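Local atomic coordinates of N-acetylglucosaminidase (Paenibacillus barengoltzii, PDB entry 6INX), a protein that hydrolyses glycosidic bonds of N-acetylglucosamine-containing glycans as a glycoside hydrolase of family 18, probably acting on the chitobiose core of N-linked sugars. Residues 67-72 and 104-109; 154-159 and 178-183; 238-243 and 296-301. One frame throughout, in Å; residues are numbered along the deposited sequence.

Interaction 1: 67-72 and 104-109; sequences LSVGGW and DGVDLD
Gly105 O accepts Leu67 N at 3.0 Å and opens a parallel ladder between two neighbouring strands of the TIM barrel. Residues 104-109 belong to the family 18 signature DxxDxDxE, which ends at Glu111. Residues 68-71 form its SxGG partner. Val106 comes next and sends its CG1 obliquely across Val69 CG2, 3.9 Å away. Asp107 shares one face of the sheet with Ser68. Its backbone N and O meet Leu67 O and Val69 N, each at 2.8 Å. With CG anti to the backbone N (chi1 169°), its carboxylate is carried beside Ser68. Ser68 OG gives its proton to Asp107 OD2 at 3.0 Å, on the anti side and 25° out of the carboxylate plane. Tyr10 OH bonds to the same oxygen, and Asp107 OD1 is hydrogen-bonded to Thr155 OG1. With an alanine here, the hydroxyls of Ser68, Tyr10 and Thr155 would probably lose a shared partner and be set free to turn. Leu108 turns to the other face, where CD1 touches Val69 CB and helix 126-148 covers it. Asp109 closes the ladder. Its O takes Gly71 N, and its OD2 lies 3.4 Å from Gly71 CA.

Interaction 2: 154-159 and 178-183; sequences LTIAAG and DFVQLM
Thr155 and Phe179 run alongside each other, and the methyl CG2 of Thr155 sits over the centre of the Phe179 ring. It is 3.7 Å from the ring centroid and 11° off the ring normal, a clear CH-pi contact. Phe179 CG stands between its backbone N and carbonyl carbon (chi1 52°), which brings the ring under that methyl. His29 meets the same ring edge-to-face. The two strands are parallel neighbours in the TIM barrel, but their bonding is interrupted here. Ile156 N is 3.7 Å from Phe179 O, too far to bond, and both Phe179 N and Phe179 O are buried without a partner.

Bonding is firm at both ends. Asp178 OD2 takes Leu154 N at 2.9 Å, nearly along the C-O direction. Arg138 and His151 also hold this carboxylate. Further on, Ala158 bonds through N to Gln181 O and through O to Met183 N. Gln181 CG meets the edge of the Phe179 ring in plane, and Gln181 NE2 reaches Asn31 OD1. The Met183 chain bends at chi3 (-68°). SD touches Ala157 CB at 3.8 Å, and CE curls over the Ala158 carbonyl group.

The other face is apolar. Val180 CG1 lies 4.1 Å from both Ile156 CG1 and Ala158 CB. Helices 126-148 and 213-222 cover this side. The chemistry thus differs between the faces: aliphatic carbon lies under the outer helices, while the inner face mixes the Phe179 ring and Met183 with the polar groups of Thr155 and Gln181, which bond to Asp107 and Asn31.

Interaction 3: 238-243 and 296-301; sequences SRMWKD and TFISYD
Trp241 and Phe297 are a hydrogen-bonded antiparallel pair. Trp241 N meets Phe297 O at 2.9 Å, and Trp241 O takes Phe297 N. Their rings sit next to each other on one face of the sheet. Trp241 CE3 approaches the edge of the Phe297 ring, 3.7 Å from CD1, and the planes are turned 64° apart. This five-stranded sheet lies between the last two barrel strands in sequence, consistent with the insertion domain of many family 18 enzymes.

Packing is tightest at the Ser238 end. Ser238 CB presses on Ile298 CG2 at 3.5 Å, closer than usual carbon contact. Ile298 CG2 is anti to the backbone N, which points it at Ser238. Leu268 of helix 265-272 touches both residues.

At the other end, the side of Met240 and Thr296 is more open. Met240 CG is 3.9 Å from Ile298 CG1, and Met240 SD is 3.7 Å from Thr296 CG2. Both Met240 and Thr296 are partly exposed, while the Trp241 and Phe297 face beside them is buried.

Arg239 and Ser299 are bonded through both backbone groups, but their side chains serve other partners. Arg239 NE forms a salt bridge with Asp186 OD1, Arg239 NH1 bonds to Gly259 O, and the guanidinium makes a cation-pi contact with Tyr261 of the adjoining strand. Ser299 OG bonds to His198 N, and Trp241 NE1 to Gln192 O. The chemistry implies a sheet zipped by backbone bonds, with side-chain bonds to Asp186, Gln192 and His198 tying it to parts of the chain outside it.

The three contacts follow one another along the chain. Interactions 1 and 2 belong to the same barrel sheet, with centres about 9 Å apart. Strands 105-109 and 153-159 are neighbours in it, so the two contacts together run through four adjacent strands, 64-70 to 179-183. Helix 126-148 backs both. Interaction 3 belongs to a separate antiparallel sheet. Its centre is about 28 Å from that of interaction 1 and about 26 Å from that of interaction 2, and it touches neither. This sheet is inserted between strands 230-235 and 320-324. The protein therefore combines a TIM barrel with what is probably an insertion domain, as in many family 18 chitinases, where it forms a wall of the substrate cleft.

Interaction 1: 67-72 and 104-109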
ATOM      1  N   LEU A  67     -22.001  19.886  10.425  1.00 10.23           N
ATOM      2  CA  LEU A  67     -20.824  20.685  10.112  1.00  9.50           C
ATOM      3  C   LEU A  67     -19.624  19.751  10.078  1.00 11.46           C
ATOM      4  O   LEU A  67     -19.300  19.126  11.096  1.00 11.00           O
ATOM      5  CB  LEU A  67     -20.604  21.752  11.180  1.00 10.89           C
ATOM      6  CG  LEU A  67     -19.299  22.549  11.029  1.00  9.88           C
ATOM      7  CD1 LEU A  67     -19.305  23.441   9.782  1.00 12.80           C
ATOM      8  CD2 LEU A  67     -19.049  23.386  12.289  1.00 14.02           C
ATOM      9  N   SER A  68     -18.979  19.636   8.922  1.00 11.74           N
ATOM     10  CA  SER A  68     -17.765  18.841   8.838  1.00 11.51           C
ATOM     11  C   SER A  68     -16.588  19.707   9.252  1.00 11.56           C
ATOM     12  O   SER A  68     -16.462  20.848   8.805  1.00 12.23           O
ATOM     13  CB  SER A  68     -17.554  18.311   7.425  1.00 12.80           C
ATOM     14  OG  SER A  68     -16.445  17.427   7.385  1.00 21.08           O
ATOM     15  N   VAL A  69     -15.728  19.172  10.109  1.00  9.99           N
ATOM     16  CA  VAL A  69     -14.622  19.925  10.693  1.00 10.47           C
ATOM     17  C   VAL A  69     -13.338  19.239  10.276  1.00 11.04           C
ATOM     18  O   VAL A  69     -13.125  18.071  10.610  1.00 11.68           O
ATOM     19  CB  VAL A  69     -14.735  19.969  12.222  1.00 10.30           C
ATOM     20  CG1 VAL A  69     -13.529  20.691  12.825  1.00 12.52           C
ATOM     21  CG2 VAL A  69     -16.029  20.669  12.642  1.00 10.22           C
ATOM     22  N   GLY A  70     -12.478  19.965   9.564  1.00 10.91           N
ATOM     23  CA  GLY A  70     -11.195  19.416   9.174  1.00 12.47           C
ATOM     24  C   GLY A  70     -11.014  19.386   7.677  1.00 12.03           C
ATOM     25  O   GLY A  70     -11.105  20.426   7.018  1.00 12.99           O
ATOM     26  N   GLY A  71     -10.762  18.199   7.127  1.00 10.61           N
ATOM     27  CA  GLY A  71     -10.406  18.049   5.732  1.00 13.05           C
ATOM     28  C   GLY A  71      -8.908  17.874   5.570  1.00 11.93           C
ATOM     29  O   GLY A  71      -8.121  18.056   6.501  1.00 11.37           O
ATOM     30  N   TRP A  72      -8.508  17.510   4.351  1.00 13.77           N
ATOM     31  CA  TRP A  72      -7.095  17.262   4.090  1.00 12.52           C
ATOM     32  C   TRP A  72      -6.273  18.524   4.315  1.00 13.27           C
ATOM     33  O   TRP A  72      -6.575  19.585   3.762  1.00 14.01           O
ATOM     34  CB  TRP A  72      -6.896  16.767   2.658  1.00 13.52           C
ATOM     35  CG  TRP A  72      -5.463  16.416   2.359  1.00 13.94           C
ATOM     36  CD1 TRP A  72      -4.564  17.155   1.640  1.00 12.78           C
ATOM     37  CD2 TRP A  72      -4.765  15.251   2.790  1.00 14.48           C
ATOM     38  NE1 TRP A  72      -3.352  16.508   1.590  1.00 13.52           N
ATOM     39  CE2 TRP A  72      -3.448  15.335   2.292  1.00 14.07           C
ATOM     40  CE3 TRP A  72      -5.128  14.137   3.547  1.00 12.76           C
ATOM     41  CZ2 TRP A  72      -2.493  14.343   2.526  1.00 14.73           C
ATOM     42  CZ3 TRP A  72      -4.178  13.154   3.786  1.00 17.36           C
ATOM     43  CH2 TRP A  72      -2.875  13.265   3.276  1.00 15.63           C
ATOM     44  N   ASP A 104     -27.323  20.204  12.999  1.00 12.29           N
ATOM     45  CA  ASP A 104     -27.786  19.042  13.743  1.00 13.10           C
ATOM     46  C   ASP A 104     -26.655  18.254  14.374  1.00 13.39           C
ATOM     47  O   ASP A 104     -26.919  17.321  15.133  1.00 12.40           O
ATOM     48  CB  ASP A 104     -28.613  18.136  12.832  1.00 14.93           C
ATOM     49  CG  ASP A 104     -29.845  18.835  12.303  1.00 14.45           C
ATOM     50  OD1 ASP A 104     -30.591  19.396  13.136  1.00 17.86           O
ATOM     51  OD2 ASP A 104     -30.058  18.871  11.071  1.00 15.50           O
ATOM     52  N   GLY A 105     -25.413  18.606  14.090  1.00 12.64           N
ATOM     53  CA  GLY A 105     -24.302  17.905  14.698  1.00 13.19           C
ATOM     54  C   GLY A 105     -23.010  18.212  13.964  1.00  9.96           C
ATOM     55  O   GLY A 105     -22.941  19.132  13.145  1.00 10.63           O
ATOM     56  N   VAL A 106     -22.006  17.397  14.260  1.00 10.31           N
ATOM     57  CA  VAL A 106     -20.649  17.603  13.774  1.00  9.35           C
ATOM     58  C   VAL A 106     -20.139  16.314  13.153  1.00 10.95           C
ATOM     59  O   VAL A 106     -20.327  15.224  13.707  1.00 10.63           O
ATOM     60  CB  VAL A 106     -19.715  18.060  14.915  1.00 12.17           C
ATOM     61  CG1 VAL A 106     -18.248  18.072  14.471  1.00 14.21           C
ATOM     62  CG2 VAL A 106     -20.138  19.429  15.409  1.00 14.48           C
ATOM     63  N   ASP A 107     -19.494  16.443  12.007  1.00 10.05           N
ATOM     64  CA  ASP A 107     -18.771  15.353  11.364  1.00 10.80           C
ATOM     65  C   ASP A 107     -17.287  15.690  11.481  1.00 10.46           C
ATOM     66  O   ASP A 107     -16.824  16.659  10.874  1.00 11.50           O
ATOM     67  CB  ASP A 107     -19.186  15.248   9.896  1.00 10.63           C
ATOM     68  CG  ASP A 107     -18.293  14.307   9.106  1.00 14.71           C
ATOM     69  OD1 ASP A 107     -18.183  13.129   9.506  1.00 16.12           O
ATOM     70  OD2 ASP A 107     -17.707  14.755   8.099  1.00 17.94           O
ATOM     71  N   LEU A 108     -16.531  14.897  12.231  1.00  9.58           N
ATOM     72  CA  LEU A 108     -15.111  15.176  12.415  1.00 11.94           C
ATOM     73  C   LEU A 108     -14.298  14.521  11.306  1.00 10.98           C
ATOM     74  O   LEU A 108     -14.380  13.304  11.107  1.00 11.34           O
ATOM     75  CB  LEU A 108     -14.629  14.655  13.765  1.00 11.82           C
ATOM     76  CG  LEU A 108     -13.468  15.465  14.333  1.00 15.69           C
ATOM     77  CD1 LEU A 108     -13.971  16.801  14.858  1.00 17.45           C
ATOM     78  CD2 LEU A 108     -12.768  14.682  15.433  1.00 16.86           C
ATOM     79  N   ASP A 109     -13.493  15.331  10.606  1.00 10.46           N
ATOM     80  CA  ASP A 109     -12.710  14.862   9.467  1.00 10.83           C
ATOM     81  C   ASP A 109     -11.223  15.126   9.709  1.00 10.05           C
ATOM     82  O   ASP A 109     -10.585  15.875   8.966  1.00 10.90           O
ATOM     83  CB  ASP A 109     -13.198  15.585   8.204  1.00 12.38           C
ATOM     84  CG  ASP A 109     -12.622  15.017   6.938  1.00 18.75           C
ATOM     85  OD1 ASP A 109     -12.042  13.915   6.986  1.00 22.68           O
ATOM     86  OD2 ASP A 109     -12.765  15.673   5.882  1.00 24.09           O
TER

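Interaction 2: 154-159 and 178-183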
ATOM      1  N   LEU A 154     -23.031  12.980  15.903  1.00 10.61           N
ATOM      2  CA  LEU A 154     -21.575  13.000  15.806  1.00  9.86           C
ATOM      3  C   LEU A 154     -21.171  11.871  14.876  1.00 11.30           C
ATOM      4  O   LEU A 154     -21.535  10.716  15.109  1.00 12.02           O
ATOM      5  CB  LEU A 154     -20.917  12.819  17.180  1.00 10.40           C
ATOM      6  CG  LEU A 154     -19.389  12.938  17.193  1.00 11.42           C
ATOM      7  CD1 LEU A 154     -18.955  14.345  16.788  1.00 14.62           C
ATOM      8  CD2 LEU A 154     -18.856  12.566  18.572  1.00 11.25           C
ATOM      9  N   THR A 155     -20.453  12.208  13.809  1.00  9.71           N
ATOM     10  CA  THR A 155     -19.947  11.225  12.862  1.00  9.71           C
ATOM     11  C   THR A 155     -18.481  11.535  12.614  1.00  9.45           C
ATOM     12  O   THR A 155     -17.957  12.549  13.083  1.00 10.64           O
ATOM     13  CB  THR A 155     -20.721  11.261  11.535  1.00 13.24           C
ATOM     14  OG1 THR A 155     -20.508  12.521  10.897  1.00 12.69           O
ATOM     15  CG2 THR A 155     -22.225  11.077  11.757  1.00 12.98           C
ATOM     16  N   ILE A 156     -17.809  10.640  11.882  1.00  9.69           N
ATOM     17  CA  ILE A 156     -16.457  10.895  11.406  1.00 10.67           C
ATOM     18  C   ILE A 156     -16.379  10.499   9.944  1.00 10.47           C
ATOM     19  O   ILE A 156     -17.177   9.709   9.442  1.00 11.27           O
ATOM     20  CB  ILE A 156     -15.352  10.151  12.195  1.00 10.65           C
ATOM     21  CG1 ILE A 156     -15.468   8.630  11.991  1.00 10.67           C
ATOM     22  CG2 ILE A 156     -15.355  10.571  13.667  1.00 10.98           C
ATOM     23  CD1 ILE A 156     -14.310   7.838  12.592  1.00 10.56           C
ATOM     24  N   ALA A 157     -15.400  11.076   9.260  1.00  9.60           N
ATOM     25  CA  ALA A 157     -14.931  10.544   7.991  1.00  9.95           C
ATOM     26  C   ALA A 157     -13.601   9.859   8.253  1.00  9.71           C
ATOM     27  O   ALA A 157     -12.690  10.463   8.840  1.00 11.07           O
ATOM     28  CB  ALA A 157     -14.728  11.667   6.976  1.00 11.57           C
ATOM     29  N   ALA A 158     -13.488   8.609   7.821  1.00 10.08           N
ATOM     30  CA  ALA A 158     -12.340   7.773   8.127  1.00 10.10           C
ATOM     31  C   ALA A 158     -11.587   7.399   6.860  1.00 10.05           C
ATOM     32  O   ALA A 158     -12.192   7.197   5.804  1.00 10.39           O
ATOM     33  CB  ALA A 158     -12.798   6.493   8.831  1.00 12.19           C
ATOM     34  N   GLY A 159     -10.265   7.302   6.981  1.00 10.19           N
ATOM     35  CA  GLY A 159      -9.465   6.747   5.907  1.00 10.03           C
ATOM     36  C   GLY A 159      -9.788   5.287   5.662  1.00 10.72           C
ATOM     37  O   GLY A 159     -10.184   4.556   6.568  1.00 11.00           O
ATOM     38  N   ASP A 178     -22.917   8.242  15.390  1.00 11.62           N
ATOM     39  CA  ASP A 178     -24.122   7.788  14.702  1.00 11.74           C
ATOM     40  C   ASP A 178     -23.771   6.897  13.524  1.00 14.51           C
ATOM     41  O   ASP A 178     -24.456   5.901  13.264  1.00 14.32           O
ATOM     42  CB  ASP A 178     -24.943   8.985  14.229  1.00 13.84           C
ATOM     43  CG  ASP A 178     -25.506   9.789  15.375  1.00 15.99           C
ATOM     44  OD1 ASP A 178     -26.640   9.498  15.806  1.00 16.88           O
ATOM     45  OD2 ASP A 178     -24.816  10.694  15.864  1.00 13.73           O
ATOM     46  N   PHE A 179     -22.730   7.260  12.781  1.00 12.39           N
ATOM     47  CA  PHE A 179     -22.183   6.379  11.759  1.00 11.90           C
ATOM     48  C   PHE A 179     -20.754   6.801  11.452  1.00 11.49           C
ATOM     49  O   PHE A 179     -20.284   7.857  11.892  1.00 13.01           O
ATOM     50  CB  PHE A 179     -23.052   6.298  10.493  1.00 17.27           C
ATOM     51  CG  PHE A 179     -23.415   7.628   9.884  1.00 14.69           C
ATOM     52  CD1 PHE A 179     -24.681   8.161  10.074  1.00 19.89           C
ATOM     53  CD2 PHE A 179     -22.525   8.318   9.077  1.00 17.96           C
ATOM     54  CE1 PHE A 179     -25.039   9.366   9.491  1.00 20.34           C
ATOM     55  CE2 PHE A 179     -22.878   9.529   8.492  1.00 19.29           C
ATOM     56  CZ  PHE A 179     -24.136  10.050   8.700  1.00 20.15           C
ATOM     57  N   VAL A 180     -20.061   5.918  10.728  1.00 10.71           N
ATOM     58  CA  VAL A 180     -18.688   6.108  10.276  1.00 13.42           C
ATOM     59  C   VAL A 180     -18.725   6.191   8.758  1.00 13.47           C
ATOM     60  O   VAL A 180     -19.159   5.243   8.093  1.00 14.40           O
ATOM     61  CB  VAL A 180     -17.800   4.932  10.712  1.00 14.41           C
ATOM     62  CG1 VAL A 180     -16.364   5.103  10.183  1.00 16.57           C
ATOM     63  CG2 VAL A 180     -17.828   4.767  12.221  1.00 16.06           C
ATOM     64  N   GLN A 181     -18.255   7.302   8.198  1.00 12.40           N
ATOM     65  CA  GLN A 181     -18.183   7.451   6.747  1.00 14.19           C
ATOM     66  C   GLN A 181     -16.804   7.009   6.283  1.00 14.17           C
ATOM     67  O   GLN A 181     -15.801   7.647   6.613  1.00 15.10           O
ATOM     68  CB  GLN A 181     -18.437   8.898   6.357  1.00 15.38           C
ATOM     69  CG  GLN A 181     -19.771   9.408   6.833  1.00 18.25           C
ATOM     70  CD  GLN A 181     -19.905  10.881   6.609  1.00 21.03           C
ATOM     71  OE1 GLN A 181     -19.235  11.679   7.271  1.00 22.48           O
ATOM     72  NE2 GLN A 181     -20.754  11.263   5.664  1.00 19.04           N
ATOM     73  N   LEU A 182     -16.746   5.929   5.517  1.00 12.68           N
ATOM     74  CA  LEU A 182     -15.479   5.461   4.978  1.00 12.09           C
ATOM     75  C   LEU A 182     -15.184   6.226   3.699  1.00 11.99           C
ATOM     76  O   LEU A 182     -15.955   6.173   2.732  1.00 11.03           O
ATOM     77  CB  LEU A 182     -15.506   3.956   4.705  1.00 12.88           C
ATOM     78  CG  LEU A 182     -15.896   3.049   5.861  1.00 12.38           C
ATOM     79  CD1 LEU A 182     -15.788   1.593   5.410  1.00 14.30           C
ATOM     80  CD2 LEU A 182     -15.013   3.346   7.057  1.00 15.45           C
ATOM     81  N   MET A 183     -14.061   6.934   3.689  1.00  9.95           N
ATOM     82  CA  MET A 183     -13.675   7.713   2.515  1.00 10.10           C
ATOM     83  C   MET A 183     -13.064   6.757   1.490  1.00  9.47           C
ATOM     84  O   MET A 183     -11.847   6.701   1.285  1.00 10.91           O
ATOM     85  CB  MET A 183     -12.715   8.825   2.910  1.00 11.72           C
ATOM     86  CG  MET A 183     -13.424   9.983   3.628  1.00 12.40           C
ATOM     87  SD  MET A 183     -12.324  11.354   4.018  1.00 14.32           S
ATOM     88  CE  MET A 183     -11.320  10.543   5.248  1.00 12.70           C
TER

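Interaction 3: 238-243 and 296-301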
ATOM      1  N   SER A 238     -12.290  12.760 -10.490  1.00 10.96           N
ATOM      2  CA  SER A 238     -11.329  11.752 -10.910  1.00 11.12           C
ATOM      3  C   SER A 238      -9.964  11.931 -10.255  1.00 12.12           C
ATOM      4  O   SER A 238      -9.615  12.993  -9.743  1.00 11.86           O
ATOM      5  CB  SER A 238     -11.162  11.776 -12.433  1.00 11.47           C
ATOM      6  OG  SER A 238     -10.542  12.971 -12.884  1.00 12.26           O
ATOM      7  N   ARG A 239      -9.177  10.855 -10.311  1.00 10.60           N
ATOM      8  CA  ARG A 239      -7.740  10.900 -10.085  1.00 10.28           C
ATOM      9  C   ARG A 239      -7.062  10.560 -11.404  1.00  9.31           C
ATOM     10  O   ARG A 239      -7.597   9.791 -12.205  1.00 10.59           O
ATOM     11  CB  ARG A 239      -7.323   9.880  -9.011  1.00 11.86           C
ATOM     12  CG  ARG A 239      -7.589  10.336  -7.567  1.00 12.25           C
ATOM     13  CD  ARG A 239      -6.531  11.316  -7.102  1.00 15.84           C
ATOM     14  NE  ARG A 239      -6.891  11.935  -5.830  1.00 14.67           N
ATOM     15  CZ  ARG A 239      -6.088  12.731  -5.139  1.00 14.09           C
ATOM     16  NH1 ARG A 239      -4.861  13.000  -5.574  1.00 14.38           N
ATOM     17  NH2 ARG A 239      -6.515  13.260  -4.002  1.00 14.47           N
ATOM     18  N   MET A 240      -5.898  11.162 -11.652  1.00 10.01           N
ATOM     19  CA  MET A 240      -5.314  11.124 -12.986  1.00 12.25           C
ATOM     20  C   MET A 240      -3.804  10.978 -12.914  1.00  9.43           C
ATOM     21  O   MET A 240      -3.148  11.635 -12.106  1.00 11.74           O
ATOM     22  CB  MET A 240      -5.662  12.419 -13.733  1.00 13.82           C
ATOM     23  CG  MET A 240      -5.047  12.537 -15.117  1.00 11.48           C
ATOM     24  SD  MET A 240      -5.628  14.022 -15.983  1.00 16.05           S
ATOM     25  CE  MET A 240      -4.862  15.296 -14.996  1.00 18.90           C
ATOM     26  N   TRP A 241      -3.260  10.098 -13.756  1.00  9.96           N
ATOM     27  CA  TRP A 241      -1.823   9.928 -13.889  1.00 11.92           C
ATOM     28  C   TRP A 241      -1.400  10.288 -15.309  1.00  9.96           C
ATOM     29  O   TRP A 241      -2.113   9.993 -16.277  1.00 11.05           O
ATOM     30  CB  TRP A 241      -1.411   8.475 -13.619  1.00 12.29           C
ATOM     31  CG  TRP A 241      -1.477   8.021 -12.185  1.00 10.65           C
ATOM     32  CD1 TRP A 241      -0.424   7.873 -11.330  1.00 11.07           C
ATOM     33  CD2 TRP A 241      -2.646   7.622 -11.461  1.00 10.34           C
ATOM     34  NE1 TRP A 241      -0.863   7.402 -10.109  1.00 10.30           N
ATOM     35  CE2 TRP A 241      -2.223   7.234 -10.166  1.00 10.18           C
ATOM     36  CE3 TRP A 241      -4.010   7.555 -11.778  1.00 11.21           C
ATOM     37  CZ2 TRP A 241      -3.118   6.800  -9.187  1.00 11.54           C
ATOM     38  CZ3 TRP A 241      -4.894   7.107 -10.813  1.00 11.47           C
ATOM     39  CH2 TRP A 241      -4.446   6.740  -9.527  1.00 12.81           C
ATOM     40  N   LYS A 242      -0.216  10.885 -15.432  1.00 11.64           N
ATOM     41  CA  LYS A 242       0.273  11.386 -16.706  1.00 13.25           C
ATOM     42  C   LYS A 242       1.454  10.570 -17.217  1.00 12.40           C
ATOM     43  O   LYS A 242       2.214   9.984 -16.441  1.00 12.55           O
ATOM     44  CB  LYS A 242       0.700  12.845 -16.570  1.00 12.56           C
ATOM     45  CG  LYS A 242      -0.429  13.764 -16.098  1.00 13.71           C
ATOM     46  CD  LYS A 242       0.079  15.183 -15.893  1.00 14.56           C
ATOM     47  CE  LYS A 242      -1.058  16.099 -15.452  1.00 16.46           C
ATOM     48  NZ  LYS A 242      -0.601  17.499 -15.203  1.00 18.55           N
ATOM     49  N   ASP A 243       1.592  10.546 -18.546  1.00 13.35           N
ATOM     50  CA  ASP A 243       2.765   9.974 -19.207  1.00 13.91           C
ATOM     51  C   ASP A 243       2.956   8.502 -18.850  1.00 13.94           C
ATOM     52  O   ASP A 243       4.045   8.059 -18.474  1.00 15.96           O
ATOM     53  CB  ASP A 243       4.006  10.816 -18.926  1.00 13.99           C
ATOM     54  CG  ASP A 243       3.829  12.251 -19.382  1.00 16.33           C
ATOM     55  OD1 ASP A 243       3.429  12.448 -20.551  1.00 15.96           O
ATOM     56  OD2 ASP A 243       4.060  13.161 -18.568  1.00 18.39           O
ATOM     57  N   THR A 296      -2.573   9.273 -20.915  1.00 14.03           N
ATOM     58  CA  THR A 296      -3.158   9.837 -19.700  1.00 12.44           C
ATOM     59  C   THR A 296      -4.254   8.902 -19.206  1.00 11.15           C
ATOM     60  O   THR A 296      -5.181   8.576 -19.958  1.00 11.90           O
ATOM     61  CB  THR A 296      -3.734  11.230 -19.988  1.00 14.22           C
ATOM     62  OG1 THR A 296      -2.692  12.095 -20.463  1.00 15.50           O
ATOM     63  CG2 THR A 296      -4.352  11.842 -18.732  1.00 12.08           C
ATOM     64  N   PHE A 297      -4.148   8.473 -17.945  1.00 10.04           N
ATOM     65  CA  PHE A 297      -5.079   7.529 -17.340  1.00  9.53           C
ATOM     66  C   PHE A 297      -5.926   8.256 -16.303  1.00 10.51           C
ATOM     67  O   PHE A 297      -5.380   8.953 -15.440  1.00 11.47           O
ATOM     68  CB  PHE A 297      -4.290   6.405 -16.655  1.00 10.64           C
ATOM     69  CG  PHE A 297      -5.147   5.419 -15.924  1.00 10.80           C
ATOM     70  CD1 PHE A 297      -5.536   5.642 -14.605  1.00 11.20           C
ATOM     71  CD2 PHE A 297      -5.557   4.257 -16.545  1.00 13.34           C
ATOM     72  CE1 PHE A 297      -6.331   4.724 -13.938  1.00 11.61           C
ATOM     73  CE2 PHE A 297      -6.346   3.354 -15.883  1.00 10.85           C
ATOM     74  CZ  PHE A 297      -6.735   3.581 -14.586  1.00 13.98           C
ATOM     75  N   ILE A 298      -7.245   8.045 -16.354  1.00 10.45           N
ATOM     76  CA  ILE A 298      -8.203   8.743 -15.496  1.00 10.27           C
ATOM     77  C   ILE A 298      -9.126   7.727 -14.839  1.00 11.49           C
ATOM     78  O   ILE A 298      -9.767   6.933 -15.530  1.00 12.19           O
ATOM     79  CB  ILE A 298      -9.029   9.763 -16.303  1.00 11.03           C
ATOM     80  CG1 ILE A 298      -8.109  10.864 -16.841  1.00 11.47           C
ATOM     81  CG2 ILE A 298     -10.151  10.342 -15.450  1.00 13.81           C
ATOM     82  CD1 ILE A 298      -8.765  11.841 -17.833  1.00 13.93           C
ATOM     83  N   SER A 299      -9.204   7.766 -13.507  1.00 10.12           N
ATOM     84  CA  SER A 299     -10.083   6.898 -12.732  1.00  9.56           C
ATOM     85  C   SER A 299     -11.223   7.733 -12.160  1.00  9.17           C
ATOM     86  O   SER A 299     -10.989   8.824 -11.642  1.00 10.10           O
ATOM     87  CB  SER A 299      -9.299   6.307 -11.554  1.00  9.45           C
ATOM     88  OG  SER A 299     -10.180   5.738 -10.616  1.00  9.96           O
ATOM     89  N   TYR A 300     -12.451   7.209 -12.200  1.00  9.19           N
ATOM     90  CA  TYR A 300     -13.594   7.998 -11.741  1.00  8.71           C
ATOM     91  C   TYR A 300     -14.743   7.072 -11.360  1.00  9.82           C
ATOM     92  O   TYR A 300     -14.657   5.859 -11.526  1.00 13.29           O
ATOM     93  CB  TYR A 300     -13.998   9.037 -12.805  1.00 10.08           C
ATOM     94  CG  TYR A 300     -14.612   8.478 -14.072  1.00 10.53           C
ATOM     95  CD1 TYR A 300     -13.869   7.695 -14.943  1.00 10.93           C
ATOM     96  CD2 TYR A 300     -15.933   8.758 -14.409  1.00 11.62           C
ATOM     97  CE1 TYR A 300     -14.423   7.190 -16.111  1.00 11.64           C
ATOM     98  CE2 TYR A 300     -16.498   8.258 -15.587  1.00 11.97           C
ATOM     99  CZ  TYR A 300     -15.734   7.480 -16.429  1.00 12.02           C
ATOM    100  OH  TYR A 300     -16.285   6.978 -17.598  1.00 14.36           O
ATOM    101  N   ASP A 301     -15.815   7.675 -10.826  1.00  9.60           N
ATOM    102  CA  ASP A 301     -17.095   7.023 -10.558  1.00 11.06           C
ATOM    103  C   ASP A 301     -18.113   7.523 -11.580  1.00 12.09           C
ATOM    104  O   ASP A 301     -18.090   8.699 -11.972  1.00 12.06           O
ATOM    105  CB  ASP A 301     -17.628   7.448  -9.170  1.00 12.54           C
ATOM    106  CG  ASP A 301     -17.617   6.320  -8.128  1.00 12.93           C
ATOM    107  OD1 ASP A 301     -17.505   5.125  -8.480  1.00 12.51           O
ATOM    108  OD2 ASP A 301     -17.733   6.648  -6.919  1.00 12.37           O
TER